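Local structure of putative outer membrane protein (LpxR) (Salmonella typhimurium, 3FID) at residues E88-R100 with K191-R204. The protein is an outer membrane lipid A deacylase, a zinc-binding beta-barrel enzyme that modifies lipopolysaccharide. Residues are numbered along the deposited sequence; the frame is centred on the assembly and turned at random.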
ATOM      1  N   GLU A  88      -4.851  14.013   4.309  1.00 18.04           N
ATOM      2  CA  GLU A  88      -3.415  14.105   4.535  1.00 19.40           C
ATOM      3  C   GLU A  88      -2.821  15.412   4.014  1.00 19.36           C
ATOM      4  O   GLU A  88      -3.166  15.849   2.926  1.00 19.42           O
ATOM      5  CB  GLU A  88      -2.747  12.961   3.796  1.00 19.62           C
ATOM      6  CG  GLU A  88      -1.286  12.759   4.090  1.00 22.17           C
ATOM      7  CD  GLU A  88      -0.674  11.850   3.061  1.00 25.22           C
ATOM      8  OE1 GLU A  88      -0.267  12.357   1.997  1.00 24.76           O
ATOM      9  OE2 GLU A  88      -0.642  10.621   3.309  1.00 26.28           O
ATOM     10  N   TRP A  89      -1.900  15.985   4.787  1.00 19.95           N
ATOM     11  CA  TRP A  89      -1.093  17.134   4.381  1.00 19.98           C
ATOM     12  C   TRP A  89       0.244  16.610   3.827  1.00 18.55           C
ATOM     13  O   TRP A  89       0.880  15.784   4.459  1.00 18.79           O
ATOM     14  CB  TRP A  89      -0.875  18.021   5.618  1.00 22.19           C
ATOM     15  CG  TRP A  89      -0.084  19.249   5.368  1.00 25.12           C
ATOM     16  CD1 TRP A  89       1.214  19.493   5.746  1.00 27.85           C
ATOM     17  CD2 TRP A  89      -0.542  20.430   4.711  1.00 27.26           C
ATOM     18  NE1 TRP A  89       1.596  20.762   5.342  1.00 27.59           N
ATOM     19  CE2 TRP A  89       0.536  21.354   4.703  1.00 28.16           C
ATOM     20  CE3 TRP A  89      -1.757  20.794   4.112  1.00 28.94           C
ATOM     21  CZ2 TRP A  89       0.432  22.622   4.131  1.00 28.20           C
ATOM     22  CZ3 TRP A  89      -1.859  22.063   3.519  1.00 28.82           C
ATOM     23  CH2 TRP A  89      -0.770  22.966   3.546  1.00 27.53           C
ATOM     24  N   ASN A  90       0.645  17.049   2.643  1.00 17.54           N
ATOM     25  CA  ASN A  90       1.914  16.622   2.002  1.00 17.38           C
ATOM     26  C   ASN A  90       2.685  17.873   1.599  1.00 17.71           C
ATOM     27  O   ASN A  90       2.192  18.640   0.789  1.00 17.05           O
ATOM     28  CB  ASN A  90       1.601  15.787   0.749  1.00 17.64           C
ATOM     29  CG  ASN A  90       2.857  15.237   0.051  1.00 17.82           C
ATOM     30  OD1 ASN A  90       3.933  15.156   0.627  1.00 18.26           O
ATOM     31  ND2 ASN A  90       2.697  14.838  -1.181  1.00 16.46           N
ATOM     32  N   SER A  91       3.872  18.108   2.164  1.00 18.06           N
ATOM     33  CA  SER A  91       4.500  19.412   1.981  1.00 19.14           C
ATOM     34  C   SER A  91       6.027  19.374   1.872  1.00 19.48           C
ATOM     35  O   SER A  91       6.686  18.651   2.601  1.00 17.15           O
ATOM     36  CB  SER A  91       4.107  20.325   3.135  1.00 19.77           C
ATOM     37  OG  SER A  91       4.741  21.574   2.990  1.00 22.95           O
ATOM     38  N   LEU A  92       6.564  20.157   0.941  1.00 20.65           N
ATOM     39  CA  LEU A  92       7.991  20.457   0.948  1.00 23.09           C
ATOM     40  C   LEU A  92       8.216  21.584   1.961  1.00 24.63           C
ATOM     41  O   LEU A  92       7.844  22.732   1.710  1.00 25.76           O
ATOM     42  CB  LEU A  92       8.481  20.856  -0.448  1.00 22.55           C
ATOM     43  CG  LEU A  92       8.306  19.809  -1.561  1.00 22.74           C
ATOM     44  CD1 LEU A  92       8.986  20.277  -2.823  1.00 24.54           C
ATOM     45  CD2 LEU A  92       8.856  18.444  -1.164  1.00 23.08           C
ATOM     46  N   ALA A  93       8.770  21.249   3.118  1.00 25.98           N
ATOM     47  CA  ALA A  93       9.101  22.255   4.140  1.00 26.81           C
ATOM     48  C   ALA A  93      10.201  23.166   3.629  1.00 27.86           C
ATOM     49  O   ALA A  93      10.171  24.403   3.852  1.00 28.96           O
ATOM     50  CB  ALA A  93       9.521  21.600   5.425  1.00 26.27           C
ATOM     51  N   THR A  94      11.157  22.557   2.932  1.00 28.27           N
ATOM     52  CA  THR A  94      12.250  23.259   2.271  1.00 28.87           C
ATOM     53  C   THR A  94      12.672  22.465   1.002  1.00 28.45           C
ATOM     54  O   THR A  94      12.029  21.468   0.672  1.00 27.65           O
ATOM     55  CB  THR A  94      13.418  23.373   3.267  1.00 29.28           C
ATOM     56  OG1 THR A  94      14.563  23.898   2.605  1.00 32.65           O
ATOM     57  CG2 THR A  94      13.743  22.020   3.787  1.00 28.42           C
ATOM     58  N   ASN A  95      13.734  22.894   0.308  1.00 28.20           N
ATOM     59  CA  ASN A  95      14.312  22.137  -0.835  1.00 28.24           C
ATOM     60  C   ASN A  95      14.983  20.819  -0.436  1.00 26.74           C
ATOM     61  O   ASN A  95      15.348  20.009  -1.297  1.00 26.17           O
ATOM     62  CB  ASN A  95      15.337  22.979  -1.613  1.00 29.68           C
ATOM     63  CG  ASN A  95      14.762  23.619  -2.899  1.00 33.54           C
ATOM     64  OD1 ASN A  95      13.557  23.899  -3.019  1.00 38.67           O
ATOM     65  ND2 ASN A  95      15.650  23.878  -3.858  1.00 38.76           N
ATOM     66  N   TRP A  96      15.155  20.622   0.867  1.00 25.36           N
ATOM     67  CA  TRP A  96      15.856  19.455   1.392  1.00 24.65           C
ATOM     68  C   TRP A  96      15.000  18.583   2.328  1.00 23.31           C
ATOM     69  O   TRP A  96      15.505  17.599   2.848  1.00 22.30           O
ATOM     70  CB  TRP A  96      17.158  19.861   2.097  1.00 25.80           C
ATOM     71  CG  TRP A  96      16.940  20.862   3.186  1.00 27.87           C
ATOM     72  CD1 TRP A  96      16.944  22.233   3.056  1.00 30.23           C
ATOM     73  CD2 TRP A  96      16.682  20.592   4.582  1.00 29.25           C
ATOM     74  NE1 TRP A  96      16.690  22.829   4.280  1.00 30.67           N
ATOM     75  CE2 TRP A  96      16.531  21.849   5.232  1.00 30.42           C
ATOM     76  CE3 TRP A  96      16.565  19.416   5.344  1.00 30.21           C
ATOM     77  CZ2 TRP A  96      16.264  21.961   6.606  1.00 28.73           C
ATOM     78  CZ3 TRP A  96      16.306  19.533   6.726  1.00 29.62           C
ATOM     79  CH2 TRP A  96      16.150  20.799   7.333  1.00 29.10           C
ATOM     80  N   LEU A  97      13.726  18.947   2.531  1.00 22.12           N
ATOM     81  CA  LEU A  97      12.831  18.209   3.432  1.00 21.31           C
ATOM     82  C   LEU A  97      11.414  18.106   2.867  1.00 20.63           C
ATOM     83  O   LEU A  97      10.834  19.115   2.472  1.00 20.46           O
ATOM     84  CB  LEU A  97      12.755  18.881   4.805  1.00 22.07           C
ATOM     85  CG  LEU A  97      12.248  17.937   5.906  1.00 24.61           C
ATOM     86  CD1 LEU A  97      13.434  17.337   6.663  1.00 26.27           C
ATOM     87  CD2 LEU A  97      11.269  18.590   6.853  1.00 27.93           C
ATOM     88  N   ARG A  98      10.871  16.887   2.827  1.00 19.15           N
ATOM     89  CA  ARG A  98       9.441  16.675   2.625  1.00 17.92           C
ATOM     90  C   ARG A  98       8.824  16.063   3.890  1.00 17.95           C
ATOM     91  O   ARG A  98       9.428  15.200   4.520  1.00 17.23           O
ATOM     92  CB  ARG A  98       9.174  15.783   1.403  1.00 17.84           C
ATOM     93  CG  ARG A  98       7.696  15.364   1.243  1.00 18.01           C
ATOM     94  CD  ARG A  98       7.498  14.363   0.111  1.00 16.93           C
ATOM     95  NE  ARG A  98       7.729  14.930  -1.222  1.00 16.88           N
ATOM     96  CZ  ARG A  98       6.878  15.708  -1.885  1.00 17.04           C
ATOM     97  NH1 ARG A  98       7.197  16.137  -3.102  1.00 13.16           N
ATOM     98  NH2 ARG A  98       5.729  16.101  -1.328  1.00 15.86           N
ATOM     99  N   TYR A  99       7.636  16.531   4.284  1.00 18.52           N
ATOM    100  CA  TYR A  99       6.892  15.838   5.346  1.00 19.13           C
ATOM    101  C   TYR A  99       5.408  15.629   4.996  1.00 18.80           C
ATOM    102  O   TYR A  99       4.834  16.333   4.151  1.00 17.55           O
ATOM    103  CB  TYR A  99       7.063  16.522   6.705  1.00 22.15           C
ATOM    104  CG  TYR A  99       6.333  17.834   6.808  1.00 24.56           C
ATOM    105  CD1 TYR A  99       5.065  17.895   7.384  1.00 26.31           C
ATOM    106  CD2 TYR A  99       6.905  19.012   6.312  1.00 25.91           C
ATOM    107  CE1 TYR A  99       4.368  19.111   7.467  1.00 28.88           C
ATOM    108  CE2 TYR A  99       6.219  20.227   6.369  1.00 27.32           C
ATOM    109  CZ  TYR A  99       4.956  20.265   6.954  1.00 27.37           C
ATOM    110  OH  TYR A  99       4.275  21.452   7.042  1.00 27.25           O
ATOM    111  N   ARG A 100       4.807  14.654   5.674  1.00 18.22           N
ATOM    112  CA  ARG A 100       3.406  14.307   5.484  1.00 18.12           C
ATOM    113  C   ARG A 100       2.782  14.018   6.821  1.00 17.62           C
ATOM    114  O   ARG A 100       3.427  13.460   7.701  1.00 15.74           O
ATOM    115  CB  ARG A 100       3.267  13.072   4.605  1.00 18.92           C
ATOM    116  CG  ARG A 100       3.553  13.334   3.175  1.00 21.53           C
ATOM    117  CD  ARG A 100       2.740  12.407   2.330  1.00 26.39           C
ATOM    118  NE  ARG A 100       3.535  11.289   1.939  1.00 26.64           N
ATOM    119  CZ  ARG A 100       3.058  10.055   1.820  1.00 25.32           C
ATOM    120  NH1 ARG A 100       1.776   9.760   2.073  1.00 24.04           N
ATOM    121  NH2 ARG A 100       3.891   9.117   1.470  1.00 18.60           N
ATOM    122  N   LYS A 191      11.798  17.224 -10.106  1.00 15.74           N
ATOM    123  CA  LYS A 191      12.359  17.210  -8.746  1.00 17.00           C
ATOM    124  C   LYS A 191      11.308  16.938  -7.640  1.00 16.24           C
ATOM    125  O   LYS A 191      11.572  16.156  -6.703  1.00 16.48           O
ATOM    126  CB  LYS A 191      13.121  18.530  -8.466  1.00 16.90           C
ATOM    127  CG  LYS A 191      13.438  18.764  -6.987  1.00 20.04           C
ATOM    128  CD  LYS A 191      14.085  20.153  -6.748  1.00 20.18           C
ATOM    129  CE  LYS A 191      14.593  20.273  -5.318  1.00 23.11           C
ATOM    130  NZ  LYS A 191      15.921  19.630  -5.164  1.00 27.16           N
ATOM    131  N   THR A 192      10.137  17.585  -7.740  1.00 14.79           N
ATOM    132  CA  THR A 192       9.104  17.483  -6.694  1.00 14.29           C
ATOM    133  C   THR A 192       8.525  16.048  -6.681  1.00 13.71           C
ATOM    134  O   THR A 192       8.407  15.422  -5.618  1.00 13.31           O
ATOM    135  CB  THR A 192       7.958  18.509  -6.921  1.00 15.15           C
ATOM    136  OG1 THR A 192       8.498  19.844  -6.904  1.00 16.62           O
ATOM    137  CG2 THR A 192       6.898  18.395  -5.800  1.00 12.94           C
ATOM    138  N   PHE A 193       8.164  15.566  -7.873  1.00 12.44           N
ATOM    139  CA  PHE A 193       7.589  14.227  -8.036  1.00 12.11           C
ATOM    140  C   PHE A 193       8.586  13.155  -7.580  1.00 12.05           C
ATOM    141  O   PHE A 193       8.215  12.195  -6.895  1.00  9.85           O
ATOM    142  CB  PHE A 193       7.143  14.013  -9.497  1.00 12.69           C
ATOM    143  CG  PHE A 193       6.438  12.663  -9.769  1.00 13.26           C
ATOM    144  CD1 PHE A 193       5.594  12.065  -8.808  1.00 16.19           C
ATOM    145  CD2 PHE A 193       6.591  12.028 -11.007  1.00 15.77           C
ATOM    146  CE1 PHE A 193       4.942  10.832  -9.082  1.00 14.01           C
ATOM    147  CE2 PHE A 193       5.933  10.829 -11.282  1.00 15.78           C
ATOM    148  CZ  PHE A 193       5.126  10.220 -10.307  1.00 14.97           C
ATOM    149  N   ASN A 194       9.859  13.341  -7.921  1.00 11.53           N
ATOM    150  CA  ASN A 194      10.863  12.353  -7.506  1.00 12.92           C
ATOM    151  C   ASN A 194      10.922  12.090  -6.005  1.00 12.58           C
ATOM    152  O   ASN A 194      11.176  10.942  -5.604  1.00 13.20           O
ATOM    153  CB  ASN A 194      12.258  12.735  -8.015  1.00 11.80           C
ATOM    154  CG  ASN A 194      12.494  12.304  -9.441  1.00 13.63           C
ATOM    155  OD1 ASN A 194      11.629  11.698 -10.090  1.00 14.44           O
ATOM    156  ND2 ASN A 194      13.688  12.631  -9.959  1.00 13.01           N
ATOM    157  N   SER A 195      10.723  13.129  -5.183  1.00 12.64           N
ATOM    158  CA  SER A 195      10.784  12.967  -3.709  1.00 13.89           C
ATOM    159  C   SER A 195       9.457  12.516  -3.100  1.00 13.91           C
ATOM    160  O   SER A 195       9.387  12.278  -1.903  1.00 14.83           O
ATOM    161  CB  SER A 195      11.265  14.251  -2.998  1.00 13.83           C
ATOM    162  OG  SER A 195      10.248  15.238  -3.004  1.00 15.82           O
ATOM    163  N   ASP A 196       8.416  12.370  -3.930  1.00 14.31           N
ATOM    164  CA  ASP A 196       7.071  12.102  -3.427  1.00 13.81           C
ATOM    165  C   ASP A 196       6.944  10.577  -3.306  1.00 13.66           C
ATOM    166  O   ASP A 196       6.414   9.922  -4.207  1.00 13.09           O
ATOM    167  CB  ASP A 196       6.018  12.676  -4.403  1.00 14.64           C
ATOM    168  CG  ASP A 196       4.617  12.694  -3.820  1.00 15.37           C
ATOM    169  OD1 ASP A 196       4.479  12.706  -2.575  1.00 16.92           O
ATOM    170  OD2 ASP A 196       3.657  12.714  -4.623  1.00 16.84           O
ATOM    171  N   ASN A 197       7.473  10.011  -2.222  1.00 12.73           N
ATOM    172  CA  ASN A 197       7.535   8.544  -2.095  1.00 12.21           C
ATOM    173  C   ASN A 197       6.798   8.061  -0.827  1.00 12.66           C
ATOM    174  O   ASN A 197       6.257   8.874  -0.068  1.00 14.44           O
ATOM    175  CB  ASN A 197       8.994   8.057  -2.074  1.00 12.64           C
ATOM    176  CG  ASN A 197       9.779   8.505  -3.286  1.00 13.51           C
ATOM    177  OD1 ASN A 197       9.489   8.117  -4.420  1.00 12.41           O
ATOM    178  ND2 ASN A 197      10.784   9.335  -3.049  1.00 13.15           N
ATOM    179  N   GLY A 198       6.808   6.757  -0.579  1.00 10.78           N
ATOM    180  CA  GLY A 198       6.182   6.207   0.614  1.00 11.08           C
ATOM    181  C   GLY A 198       5.984   4.702   0.521  1.00 10.73           C
ATOM    182  O   GLY A 198       5.949   4.120  -0.596  1.00 10.09           O
ATOM    183  N   PHE A 199       5.835   4.087   1.702  1.00  9.79           N
ATOM    184  CA  PHE A 199       5.681   2.653   1.871  1.00  9.74           C
ATOM    185  C   PHE A 199       4.464   2.365   2.763  1.00 10.59           C
ATOM    186  O   PHE A 199       4.042   3.219   3.562  1.00 10.47           O
ATOM    187  CB  PHE A 199       6.890   2.073   2.587  1.00  9.12           C
ATOM    188  CG  PHE A 199       8.199   2.311   1.857  1.00 12.18           C
ATOM    189  CD1 PHE A 199       8.690   1.355   0.957  1.00 10.42           C
ATOM    190  CD2 PHE A 199       8.928   3.493   2.070  1.00 10.81           C
ATOM    191  CE1 PHE A 199       9.904   1.565   0.285  1.00 10.41           C
ATOM    192  CE2 PHE A 199      10.156   3.701   1.430  1.00 12.64           C
ATOM    193  CZ  PHE A 199      10.643   2.748   0.530  1.00 10.62           C
ATOM    194  N   GLY A 200       3.944   1.152   2.644  1.00 10.76           N
ATOM    195  CA  GLY A 200       2.935   0.668   3.593  1.00 11.70           C
ATOM    196  C   GLY A 200       1.750   1.608   3.621  1.00 11.83           C
ATOM    197  O   GLY A 200       1.199   1.962   2.562  1.00 11.52           O
ATOM    198  N   LEU A 201       1.354   2.029   4.824  1.00 11.84           N
ATOM    199  CA  LEU A 201       0.189   2.917   4.953  1.00 12.34           C
ATOM    200  C   LEU A 201       0.506   4.366   4.540  1.00 12.84           C
ATOM    201  O   LEU A 201      -0.374   5.234   4.537  1.00 12.98           O
ATOM    202  CB  LEU A 201      -0.360   2.836   6.385  1.00 12.36           C
ATOM    203  CG  LEU A 201      -0.969   1.462   6.760  1.00 13.86           C
ATOM    204  CD1 LEU A 201      -1.234   1.374   8.286  1.00 19.71           C
ATOM    205  CD2 LEU A 201      -2.223   1.123   5.994  1.00 17.53           C
ATOM    206  N   LEU A 202       1.770   4.627   4.210  1.00 12.82           N
ATOM    207  CA  LEU A 202       2.173   5.935   3.704  1.00 12.89           C
ATOM    208  C   LEU A 202       2.371   5.891   2.172  1.00 13.49           C
ATOM    209  O   LEU A 202       2.777   6.876   1.566  1.00 13.83           O
ATOM    210  CB  LEU A 202       3.455   6.439   4.421  1.00 12.98           C
ATOM    211  CG  LEU A 202       3.441   7.129   5.801  1.00 14.01           C
ATOM    212  CD1 LEU A 202       2.736   8.502   5.792  1.00 13.25           C
ATOM    213  CD2 LEU A 202       2.859   6.199   6.897  1.00 15.25           C
ATOM    214  N   SER A 203       2.033   4.771   1.535  1.00 13.95           N
ATOM    215  CA  SER A 203       2.193   4.678   0.096  1.00 15.28           C
ATOM    216  C   SER A 203       1.209   5.641  -0.602  1.00 15.09           C
ATOM    217  O   SER A 203       0.101   5.903  -0.107  1.00 14.45           O
ATOM    218  CB  SER A 203       2.094   3.214  -0.367  1.00 16.15           C
ATOM    219  OG  SER A 203       0.756   2.785  -0.499  1.00 23.26           O
ATOM    220  N   ARG A 204       1.634   6.225  -1.711  1.00 14.68           N
ATOM    221  CA  ARG A 204       0.844   7.315  -2.271  1.00 15.16           C
ATOM    222  C   ARG A 204      -0.292   6.784  -3.156  1.00 13.95           C
ATOM    223  O   ARG A 204      -1.256   7.508  -3.417  1.00 13.66           O
ATOM    224  CB  ARG A 204       1.738   8.351  -2.943  1.00 16.40           C
ATOM    225  CG  ARG A 204       2.568   9.208  -1.912  1.00 17.33           C
ATOM    226  CD  ARG A 204       1.751  10.435  -1.491  1.00 20.41           C
ATOM    227  NE  ARG A 204       1.803  11.397  -2.584  1.00 22.03           N
ATOM    228  CZ  ARG A 204       0.938  12.376  -2.793  1.00 21.21           C
ATOM    229  NH1 ARG A 204      -0.114  12.546  -1.993  1.00 23.22           N
ATOM    230  NH2 ARG A 204       1.112  13.159  -3.832  1.00 22.24           N
TER
HETATM  231  O   HOH W   1      -1.384  10.963   0.079  1.00 32.21           O
HETATM  232  O   HOH W   2      -0.972   7.409   2.774  1.00 37.13           O
HETATM  233  O   HOH W   3       5.220  11.420  -0.356  1.00 12.24           O
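Arginines of a barrel hairpin, Arg98 and Arg100, reach into the lumen of this outer membrane beta-barrel and grip the folded-in segment 191-204, a short helix and the loop after it, which follows strand 176-188. Backbone pairing of Ser91 with Tyr99 in both directions identifies the antiparallel hairpin of strands 80-94 and 97-108. Trp96 and Leu97 touch a bound detergent, whereas Glu88, Asn90, Leu92, Arg98 and Arg100 all point toward the segment. Arg98 takes Ser195 side-on: NE and NH1 both donate to OG, at 3.1 Å from NE, with OG in the guanidinium plane. Leu92 CD2 lies 3.4 Å above the centre of that guanidinium. Asp196 OD1 lies on the opposite side, toward the rim and well out of the plane, so its long 3.8 Å approach to Arg98 NH2 is one of charges alone. Asn90 joins the two sides, since its OD1 accepts from Arg98 NH2 while ND2 donates to Asp196 OD1 (3.1 Å) from above the carboxylate plane. That same ND2 sits over the centre of the Arg204 guanidinium, which is held in place through its edge by a salt bridge to Asp196 OD2 and also reaches Gln50. A bend at chi2 (-89°) brings Arg204 CD over the centre of the Arg100 guanidinium, with the two guanidinium planes 56° apart. Leu202 CD1 lies over the rim of the other face. Glu88 OE2 accepts from Arg100 NH1 at 2.8 Å, and water 1 links Glu88 OE1 to Arg204 NH1. The two carboxylates would be expected to offset part of the charge of the three buried arginines. Water 3 donates to both Asp196 OD1 and Asn197 O. Arg100 NH2 also donates to Asn197 O at 2.8 Å, the oxygen tilted from the guanidinium plane.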